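PDB 2QDE: mandelate racemase/muconate lactonizing enzyme family protein from Azoarcus sp., which belongs to the enolase superfamily, whose members combine an N-terminal capping domain with a TIM-barrel domain, and holds a barium ion at the metal site of the barrel. Local coordinates for residues F163-A168 / K219-L224; D195-W200 / A245-Q250; A211-N216 / K238-I243. All coordinates share one frame; numbering follows the deposited sequence.

Contact 1 (F163-A168 / K219-L224). With BA (barium ion), chain I.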
loop_
_atom_site.group_PDB
_atom_site.type_symbol
_atom_site.label_atom_id
_atom_site.label_comp_id
_atom_site.label_asym_id
_atom_site.label_seq_id
_atom_site.Cartn_x
_atom_site.Cartn_y
_atom_site.Cartn_z
ATOM N N PHE A 163 15.673 31.942 -16.936
ATOM C CA PHE A 163 16.311 30.642 -16.819
ATOM C C PHE A 163 16.820 30.208 -18.174
ATOM O O PHE A 163 16.490 30.821 -19.189
ATOM C CB PHE A 163 15.371 29.589 -16.192
ATOM C CG PHE A 163 14.164 29.244 -17.017
ATOM C CD1 PHE A 163 14.277 28.446 -18.151
ATOM C CD2 PHE A 163 12.897 29.662 -16.613
ATOM C CE1 PHE A 163 13.141 28.061 -18.866
ATOM C CE2 PHE A 163 11.759 29.283 -17.316
ATOM C CZ PHE A 163 11.879 28.482 -18.442
ATOM N N VAL A 164 17.645 29.171 -18.185
ATOM C CA VAL A 164 18.212 28.658 -19.420
ATOM C C VAL A 164 18.026 27.145 -19.471
ATOM O O VAL A 164 18.488 26.430 -18.587
ATOM C CB VAL A 164 19.717 28.998 -19.503
ATOM C CG1 VAL A 164 20.352 28.283 -20.682
ATOM C CG2 VAL A 164 19.898 30.508 -19.633
ATOM N N LYS A 165 17.361 26.669 -20.517
ATOM C CA LYS A 165 17.098 25.246 -20.692
ATOM C C LYS A 165 17.890 24.676 -21.875
ATOM O O LYS A 165 17.935 25.294 -22.937
ATOM C CB LYS A 165 15.597 25.043 -20.916
ATOM C CG LYS A 165 15.194 23.645 -21.349
ATOM C CD LYS A 165 13.679 23.550 -21.478
ATOM C CE LYS A 165 13.260 22.339 -22.272
ATOM N NZ LYS A 165 11.786 22.209 -22.317
ATOM N N LEU A 166 18.508 23.508 -21.682
ATOM C CA LEU A 166 19.292 22.855 -22.729
ATOM C C LEU A 166 18.662 21.525 -23.138
ATOM O O LEU A 166 17.990 20.873 -22.338
ATOM C CB LEU A 166 20.732 22.578 -22.241
ATOM C CG LEU A 166 21.461 23.719 -21.519
ATOM C CD1 LEU A 166 22.752 23.204 -20.914
ATOM C CD2 LEU A 166 21.736 24.875 -22.486
ATOM N N LYS A 167 18.855 21.129 -24.390
ATOM C CA LYS A 167 18.343 19.841 -24.848
ATOM C C LYS A 167 19.496 18.849 -24.831
ATOM O O LYS A 167 20.546 19.106 -25.426
ATOM C CB LYS A 167 17.767 19.967 -26.258
ATOM C CG LYS A 167 16.571 20.892 -26.311
ATOM C CD LYS A 167 15.834 20.853 -27.637
ATOM C CE LYS A 167 14.582 21.718 -27.562
ATOM N NZ LYS A 167 13.915 21.852 -28.894
ATOM N N ALA A 168 19.302 17.714 -24.174
ATOM C CA ALA A 168 20.367 16.722 -24.042
ATOM C C ALA A 168 20.190 15.517 -24.947
ATOM O O ALA A 168 19.568 14.524 -24.535
ATOM C CB ALA A 168 20.428 16.279 -22.592
ATOM N N LYS A 219 16.987 21.080 -12.304
ATOM C CA LYS A 219 16.109 19.936 -12.533
ATOM C C LYS A 219 16.440 19.190 -13.820
ATOM O O LYS A 219 17.209 19.680 -14.653
ATOM C CB LYS A 219 14.650 20.411 -12.592
ATOM C CG LYS A 219 14.443 21.645 -13.483
ATOM C CD LYS A 219 13.001 22.131 -13.450
ATOM C CE LYS A 219 12.868 23.558 -13.961
ATOM N NZ LYS A 219 13.515 24.530 -13.050
ATOM N N ILE A 220 15.867 17.996 -13.960
ATOM C CA ILE A 220 16.025 17.173 -15.157
ATOM C C ILE A 220 14.617 16.975 -15.715
ATOM O O ILE A 220 13.768 16.377 -15.057
ATOM C CB ILE A 220 16.605 15.772 -14.852
ATOM C CG1 ILE A 220 17.934 15.889 -14.097
ATOM C CG2 ILE A 220 16.808 15.016 -16.159
ATOM C CD1 ILE A 220 18.988 16.651 -14.841
ATOM N N GLU A 221 14.362 17.480 -16.916
ATOM C CA GLU A 221 13.042 17.347 -17.519
ATOM C C GLU A 221 12.837 16.033 -18.276
ATOM O O GLU A 221 13.569 15.721 -19.222
ATOM C CB GLU A 221 12.773 18.518 -18.464
ATOM C CG GLU A 221 11.350 18.548 -19.030
ATOM C CD GLU A 221 11.128 19.706 -19.994
ATOM O OE1 GLU A 221 11.804 20.747 -19.828
ATOM O OE2 GLU A 221 10.265 19.577 -20.902
ATOM N N GLN A 222 11.829 15.279 -17.842
ATOM C CA GLN A 222 11.448 13.999 -18.443
ATOM C C GLN A 222 12.605 13.109 -18.902
ATOM O O GLN A 222 12.814 12.917 -20.108
ATOM C CB GLN A 222 10.516 14.236 -19.635
ATOM C CG GLN A 222 9.754 12.989 -20.065
ATOM C CD GLN A 222 8.669 12.604 -19.075
ATOM O OE1 GLN A 222 8.543 11.437 -18.696
ATOM N NE2 GLN A 222 7.876 13.582 -18.654
ATOM N N PRO A 223 13.363 12.544 -17.952
ATOM C CA PRO A 223 14.481 11.680 -18.329
ATOM C C PRO A 223 14.038 10.338 -18.919
ATOM O O PRO A 223 14.685 9.811 -19.826
ATOM C CB PRO A 223 15.250 11.514 -17.014
ATOM C CG PRO A 223 14.183 11.611 -15.985
ATOM C CD PRO A 223 13.314 12.740 -16.491
ATOM N N LEU A 224 12.926 9.806 -18.419
ATOM C CA LEU A 224 12.413 8.509 -18.862
ATOM C C LEU A 224 11.148 8.625 -19.719
ATOM O O LEU A 224 10.523 9.682 -19.775
ATOM C CB LEU A 224 12.134 7.635 -17.630
ATOM C CG LEU A 224 13.317 7.485 -16.664
ATOM C CD1 LEU A 224 12.850 6.881 -15.343
ATOM C CD2 LEU A 224 14.394 6.615 -17.313
HETATM BA BA BA I . 10.050 18.012 -23.198
#
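K165 and E221 stand on parallel strands, 164-167 and 220-221, that do not pair directly because strand 192-195 runs between them, leaving their CA atoms 9.4 Å apart. Only long side chains can bridge such a gap. The lysine does so fully stretched: its CG is anti to the backbone N (chi1 170°) and every later torsion is near 180°, which carries NZ to E221. E221 is extended as far as its CG-CD bond and meets the lysine chain at about a right angle. NZ forms a salt bridge with OE1 of E221 at 2.9 Å, arriving on the syn side of the carboxylate, 20° out of its plane; a weaker bond of 3.4 Å links NZ to OE2. These are the second and fourth strands of the TIM barrel, and K165 is the first lysine of the Lys-X-Lys sequence familiar from the muconate lactonizing branch of the superfamily. The two glutamate oxygens divide their work, since OE2 of E221 binds the barium ion at 2.8 Å while OE1 faces the lysine. The stronger partner of NZ is OD2 of D195, another ligand, so K165 ties two first-shell carboxylates together from the second shell.

Contact 2 (D195-W200 / A245-Q250). With BA (barium ion), chain I.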
loop_
_atom_site.group_PDB
_atom_site.type_symbol
_atom_site.label_atom_id
_atom_site.label_comp_id
_atom_site.label_asym_id
_atom_site.label_seq_id
_atom_site.Cartn_x
_atom_site.Cartn_y
_atom_site.Cartn_z
ATOM N N ASP A 195 16.565 19.095 -20.707
ATOM C CA ASP A 195 15.371 18.372 -21.145
ATOM C C ASP A 195 15.814 17.140 -21.937
ATOM O O ASP A 195 16.562 17.262 -22.903
ATOM C CB ASP A 195 14.532 19.294 -22.025
ATOM C CG ASP A 195 13.162 18.729 -22.340
ATOM O OD1 ASP A 195 12.918 17.534 -22.074
ATOM O OD2 ASP A 195 12.326 19.490 -22.877
ATOM N N ILE A 196 15.353 15.962 -21.523
ATOM C CA ILE A 196 15.728 14.704 -22.167
ATOM C C ILE A 196 14.669 14.179 -23.134
ATOM O O ILE A 196 14.950 13.311 -23.959
ATOM C CB ILE A 196 15.992 13.604 -21.111
ATOM C CG1 ILE A 196 16.743 14.196 -19.914
ATOM C CG2 ILE A 196 16.813 12.483 -21.718
ATOM C CD1 ILE A 196 18.084 14.823 -20.269
ATOM N N ASN A 197 13.450 14.697 -23.022
ATOM C CA ASN A 197 12.355 14.273 -23.889
ATOM C C ASN A 197 12.085 12.764 -23.780
ATOM O O ASN A 197 11.673 12.124 -24.753
ATOM C CB ASN A 197 12.641 14.653 -25.355
ATOM C CG ASN A 197 12.559 16.157 -25.601
ATOM O OD1 ASN A 197 11.553 16.801 -25.285
ATOM N ND2 ASN A 197 13.614 16.720 -26.177
ATOM N N GLY A 198 12.322 12.210 -22.594
ATOM C CA GLY A 198 12.069 10.800 -22.344
ATOM C C GLY A 198 12.874 9.773 -23.118
ATOM O O GLY A 198 12.435 8.630 -23.282
ATOM N N ALA A 199 14.065 10.154 -23.559
ATOM C CA ALA A 199 14.911 9.261 -24.346
ATOM C C ALA A 199 15.758 8.242 -23.575
ATOM O O ALA A 199 16.423 7.409 -24.199
ATOM C CB ALA A 199 15.827 10.101 -25.254
ATOM N N TRP A 200 15.735 8.275 -22.243
ATOM C CA TRP A 200 16.568 7.347 -21.479
ATOM C C TRP A 200 15.953 6.077 -20.897
ATOM O O TRP A 200 14.782 6.045 -20.520
ATOM C CB TRP A 200 17.253 8.083 -20.325
ATOM C CG TRP A 200 18.283 9.085 -20.749
ATOM C CD1 TRP A 200 18.935 9.138 -21.950
ATOM C CD2 TRP A 200 18.791 10.170 -19.966
ATOM N NE1 TRP A 200 19.814 10.192 -21.961
ATOM C CE2 TRP A 200 19.747 10.844 -20.755
ATOM C CE3 TRP A 200 18.532 10.638 -18.671
ATOM C CZ2 TRP A 200 20.446 11.967 -20.293
ATOM C CZ3 TRP A 200 19.228 11.759 -18.208
ATOM C CH2 TRP A 200 20.173 12.409 -19.020
ATOM N N ALA A 245 8.153 16.371 -14.859
ATOM C CA ALA A 245 7.446 15.602 -15.873
ATOM C C ALA A 245 6.794 16.483 -16.937
ATOM O O ALA A 245 6.137 17.472 -16.614
ATOM C CB ALA A 245 6.388 14.741 -15.210
ATOM N N ASP A 246 6.989 16.128 -18.205
ATOM C CA ASP A 246 6.373 16.860 -19.305
ATOM C C ASP A 246 5.495 15.859 -20.036
ATOM O O ASP A 246 4.285 15.798 -19.809
ATOM C CB ASP A 246 7.428 17.425 -20.262
ATOM C CG ASP A 246 6.814 18.094 -21.488
ATOM O OD1 ASP A 246 5.567 18.167 -21.598
ATOM O OD2 ASP A 246 7.591 18.554 -22.352
ATOM N N GLU A 247 6.120 15.054 -20.889
ATOM C CA GLU A 247 5.402 14.044 -21.642
ATOM C C GLU A 247 4.523 13.165 -20.752
ATOM O O GLU A 247 3.429 12.785 -21.153
ATOM C CB GLU A 247 6.382 13.173 -22.440
ATOM C CG GLU A 247 6.959 13.860 -23.675
ATOM C CD GLU A 247 8.212 14.679 -23.392
ATOM O OE1 GLU A 247 8.381 15.179 -22.257
ATOM O OE2 GLU A 247 9.031 14.826 -24.325
ATOM N N SER A 248 4.997 12.848 -19.548
ATOM C CA SER A 248 4.227 12.016 -18.626
ATOM C C SER A 248 2.964 12.711 -18.124
ATOM O O SER A 248 1.976 12.048 -17.806
ATOM C CB SER A 248 5.078 11.607 -17.421
ATOM O OG SER A 248 6.130 10.743 -17.812
ATOM N N ALA A 249 3.002 14.042 -18.058
ATOM C CA ALA A 249 1.871 14.837 -17.580
ATOM C C ALA A 249 1.003 15.371 -18.712
ATOM O O ALA A 249 1.096 16.548 -19.079
ATOM C CB ALA A 249 2.375 15.996 -16.734
ATOM N N GLN A 250 0.146 14.514 -19.253
ATOM C CA GLN A 250 -0.724 14.925 -20.346
ATOM C C GLN A 250 -2.206 14.986 -19.970
ATOM O O GLN A 250 -2.861 16.019 -20.142
ATOM C CB GLN A 250 -0.528 13.979 -21.532
ATOM C CG GLN A 250 -1.421 14.271 -22.716
ATOM C CD GLN A 250 -1.243 13.256 -23.820
ATOM O OE1 GLN A 250 -0.143 13.091 -24.356
ATOM N NE2 GLN A 250 -2.318 12.564 -24.165
HETATM BA BA BA I . 10.050 18.012 -23.198
#
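E247 and N197 bring most of the buried surface to this meeting of two loops, which follow strands 192-195 and 243-245 of the barrel. OE2 of E247 lies 3.3 Å from OD1 of N197, yet both atoms are acceptors and form no bond with each other. Their flat groups are steeply turned, the amide and carboxylate planes standing 72° apart. The glutamate chain bends at chi2 (87°), which turns its carboxylate toward N197 and the ion, and the two side chains run at an oblique angle to each other.

The amide oxygen of N197 has another task: OD1 binds the barium ion at 2.8 Å. N197 and G198 are the central pair of a type I' turn, and asparagine and glycine readily adopt the positive phi this turn demands. D195 steadies the same bend, its OD1 accepting the backbone N-H of N197 (N to OD1 3.0 Å) from above the carboxylate plane, an Asx turn. Both oxygens of D195 also reach the metal, OD2 at 2.7 Å and OD1 at 3.1 Å. From the other loop OD2 of D246 binds it at 2.7 Å, while OD1 of D246 takes a salt bridge from K273 and a hydrogen bond from Y57. E221 supplies the remaining protein ligand.

The loops are thus joined through the cation rather than by direct bonds. So many oxygens, most of them on acidic side chains, would probably repel one another without it, and the positive ion plausibly also eases the close approach of the N197 and E247 acceptors.

Contact 3 (A211-N216 / K238-I243)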
loop_
_atom_site.group_PDB
_atom_site.type_symbol
_atom_site.label_atom_id
_atom_site.label_comp_id
_atom_site.label_asym_id
_atom_site.label_seq_id
_atom_site.Cartn_x
_atom_site.Cartn_y
_atom_site.Cartn_z
ATOM N N ALA A 211 26.268 11.808 -13.026
ATOM C CA ALA A 211 27.443 12.403 -13.644
ATOM C C ALA A 211 27.285 13.918 -13.754
ATOM O O ALA A 211 28.267 14.645 -13.868
ATOM C CB ALA A 211 27.667 11.800 -15.027
ATOM N N LEU A 212 26.045 14.392 -13.707
ATOM C CA LEU A 212 25.772 15.818 -13.828
ATOM C C LEU A 212 25.523 16.539 -12.505
ATOM O O LEU A 212 25.427 17.765 -12.480
ATOM C CB LEU A 212 24.565 16.045 -14.742
ATOM C CG LEU A 212 24.687 15.577 -16.200
ATOM C CD1 LEU A 212 23.382 15.854 -16.939
ATOM C CD2 LEU A 212 25.849 16.302 -16.873
ATOM N N GLU A 213 25.417 15.792 -11.410
ATOM C CA GLU A 213 25.148 16.407 -10.114
ATOM C C GLU A 213 26.128 17.504 -9.707
ATOM O O GLU A 213 25.738 18.456 -9.037
ATOM C CB GLU A 213 25.059 15.328 -9.018
ATOM C CG GLU A 213 23.894 14.352 -9.245
ATOM C CD GLU A 213 23.703 13.332 -8.129
ATOM O OE1 GLU A 213 24.714 12.794 -7.626
ATOM O OE2 GLU A 213 22.531 13.056 -7.768
ATOM N N LYS A 214 27.385 17.397 -10.121
ATOM C CA LYS A 214 28.369 18.412 -9.752
ATOM C C LYS A 214 28.088 19.773 -10.403
ATOM O O LYS A 214 28.653 20.798 -9.988
ATOM C CB LYS A 214 29.784 17.942 -10.113
ATOM C CG LYS A 214 30.101 17.920 -11.599
ATOM C CD LYS A 214 31.499 17.357 -11.829
ATOM C CE LYS A 214 31.552 15.884 -11.435
ATOM N NZ LYS A 214 32.947 15.369 -11.243
ATOM N N TYR A 215 27.209 19.787 -11.406
ATOM C CA TYR A 215 26.873 21.032 -12.092
ATOM C C TYR A 215 25.648 21.733 -11.512
ATOM O O TYR A 215 25.265 22.807 -11.971
ATOM C CB TYR A 215 26.687 20.764 -13.587
ATOM C CG TYR A 215 27.931 20.188 -14.215
ATOM C CD1 TYR A 215 29.119 20.916 -14.239
ATOM C CD2 TYR A 215 27.940 18.895 -14.734
ATOM C CE1 TYR A 215 30.290 20.376 -14.759
ATOM C CE2 TYR A 215 29.111 18.339 -15.262
ATOM C CZ TYR A 215 30.279 19.089 -15.267
ATOM O OH TYR A 215 31.440 18.548 -15.775
ATOM N N ASN A 216 25.046 21.121 -10.497
ATOM C CA ASN A 216 23.877 21.675 -9.810
ATOM C C ASN A 216 22.724 22.152 -10.678
ATOM O O ASN A 216 22.243 23.269 -10.518
ATOM C CB ASN A 216 24.304 22.823 -8.895
ATOM C CG ASN A 216 25.234 22.371 -7.803
ATOM O OD1 ASN A 216 26.328 21.868 -8.075
ATOM N ND2 ASN A 216 24.811 22.539 -6.552
ATOM N N LYS A 238 16.938 7.592 -6.249
ATOM C CA LYS A 238 18.364 7.340 -6.410
ATOM C C LYS A 238 19.169 8.601 -6.738
ATOM O O LYS A 238 20.400 8.565 -6.715
ATOM C CB LYS A 238 18.616 6.301 -7.512
ATOM C CG LYS A 238 17.899 4.958 -7.343
ATOM C CD LYS A 238 18.112 4.329 -5.966
ATOM C CE LYS A 238 19.556 3.974 -5.689
ATOM N NZ LYS A 238 19.668 3.217 -4.393
ATOM N N VAL A 239 18.489 9.702 -7.057
ATOM C CA VAL A 239 19.189 10.943 -7.384
ATOM C C VAL A 239 18.661 12.130 -6.592
ATOM O O VAL A 239 17.501 12.158 -6.185
ATOM C CB VAL A 239 19.086 11.292 -8.896
ATOM C CG1 VAL A 239 19.639 10.153 -9.728
ATOM C CG2 VAL A 239 17.643 11.594 -9.274
ATOM N N ALA A 240 19.518 13.127 -6.402
ATOM C CA ALA A 240 19.142 14.314 -5.650
ATOM C C ALA A 240 18.436 15.344 -6.519
ATOM O O ALA A 240 17.494 16.003 -6.079
ATOM C CB ALA A 240 20.382 14.937 -5.021
ATOM N N THR A 241 18.905 15.477 -7.756
ATOM C CA THR A 241 18.363 16.447 -8.700
ATOM C C THR A 241 16.863 16.293 -8.919
ATOM O O THR A 241 16.373 15.197 -9.183
ATOM C CB THR A 241 19.079 16.332 -10.059
ATOM O OG1 THR A 241 20.493 16.257 -9.841
ATOM C CG2 THR A 241 18.763 17.544 -10.932
ATOM N N PRO A 242 16.114 17.401 -8.820
ATOM C CA PRO A 242 14.662 17.362 -9.014
ATOM C C PRO A 242 14.326 16.786 -10.384
ATOM O O PRO A 242 15.019 17.059 -11.356
ATOM C CB PRO A 242 14.255 18.829 -8.901
ATOM C CG PRO A 242 15.300 19.406 -7.993
ATOM C CD PRO A 242 16.564 18.769 -8.514
ATOM N N ILE A 243 13.266 15.986 -10.445
ATOM C CA ILE A 243 12.826 15.369 -11.685
ATOM C C ILE A 243 11.449 15.929 -12.050
ATOM O O ILE A 243 10.488 15.748 -11.300
ATOM C CB ILE A 243 12.715 13.836 -11.528
ATOM C CG1 ILE A 243 14.046 13.254 -11.033
ATOM C CG2 ILE A 243 12.285 13.205 -12.842
ATOM C CD1 ILE A 243 15.218 13.482 -11.969
#
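OE2 of E213 accepts the backbone N-H of A240, the one hydrogen bond between residues 211-216 and 238-243. At 3.3 Å it is weak, but it is almost perfectly straight, with an N-H...O angle of 175°. Glutamate suits the place because its length spans the gap: CG stands beside the backbone N (chi1 -63°) and the chain then runs out extended (chi2 -176°), delivering the carboxylate to the loop backbone.

Around that bond the fit is loose. OE2 of E213 lies 4.0 Å from CB of A240 and equally far from CB of V239, ordinary van der Waals neighbours on the acceptor's flank. The small side chain of A240 probably helps the carboxylate come up to its N-H. Nearer the glutamate backbone, the hydroxyl OG1 of T241 rests against the methylene CG of E213 at 3.9 Å, the two side chains crossing at a slant. The backbones come closest here too, with the CA atoms of E213 and T241 6.9 Å apart. E213 also serves its own turn: its carbonyl O receives N of N216 at 3.1 Å, and N216 takes up a left-handed backbone conformation as the chain heads for strand 220-221.

The branched side chain of V239 is buried against L206 and I209 of helix 202-212, and R210 of the same helix hydrogen-bonds the carbonyl O of K238. A240 gives its own carbonyl to R210 of a neighbouring subunit, so the loop also takes part in the assembly. On the far end of the other segment Y215 packs on helix 172-186. The contact thereby joins residues 211-216, at the close of helix 202-212, to the loop leading from helix 229-236 into strand 243-245, on the outer layer of the barrel.

In the fold
Followed from the N terminus, the chain meets strand 164-167, then the loop 195-200, then residues 211-216, before contact 1 closes the first loop at 219-224. Contact 3 closes next, at 238-243, and contact 2 last, at 245-250. Contact 3 is therefore nested within contact 2, while contact 1 crosses both. Contacts 1 and 2, their centres about 9 Å apart, share the barium ion, joining the second to the fifth barrel strands or the loops after them. Contact 3, about 17 Å from contact 2 between centres, works in the outer helical layer. Its P242 nevertheless reaches I220 of contact 1 through a probable backbone hydrogen bond.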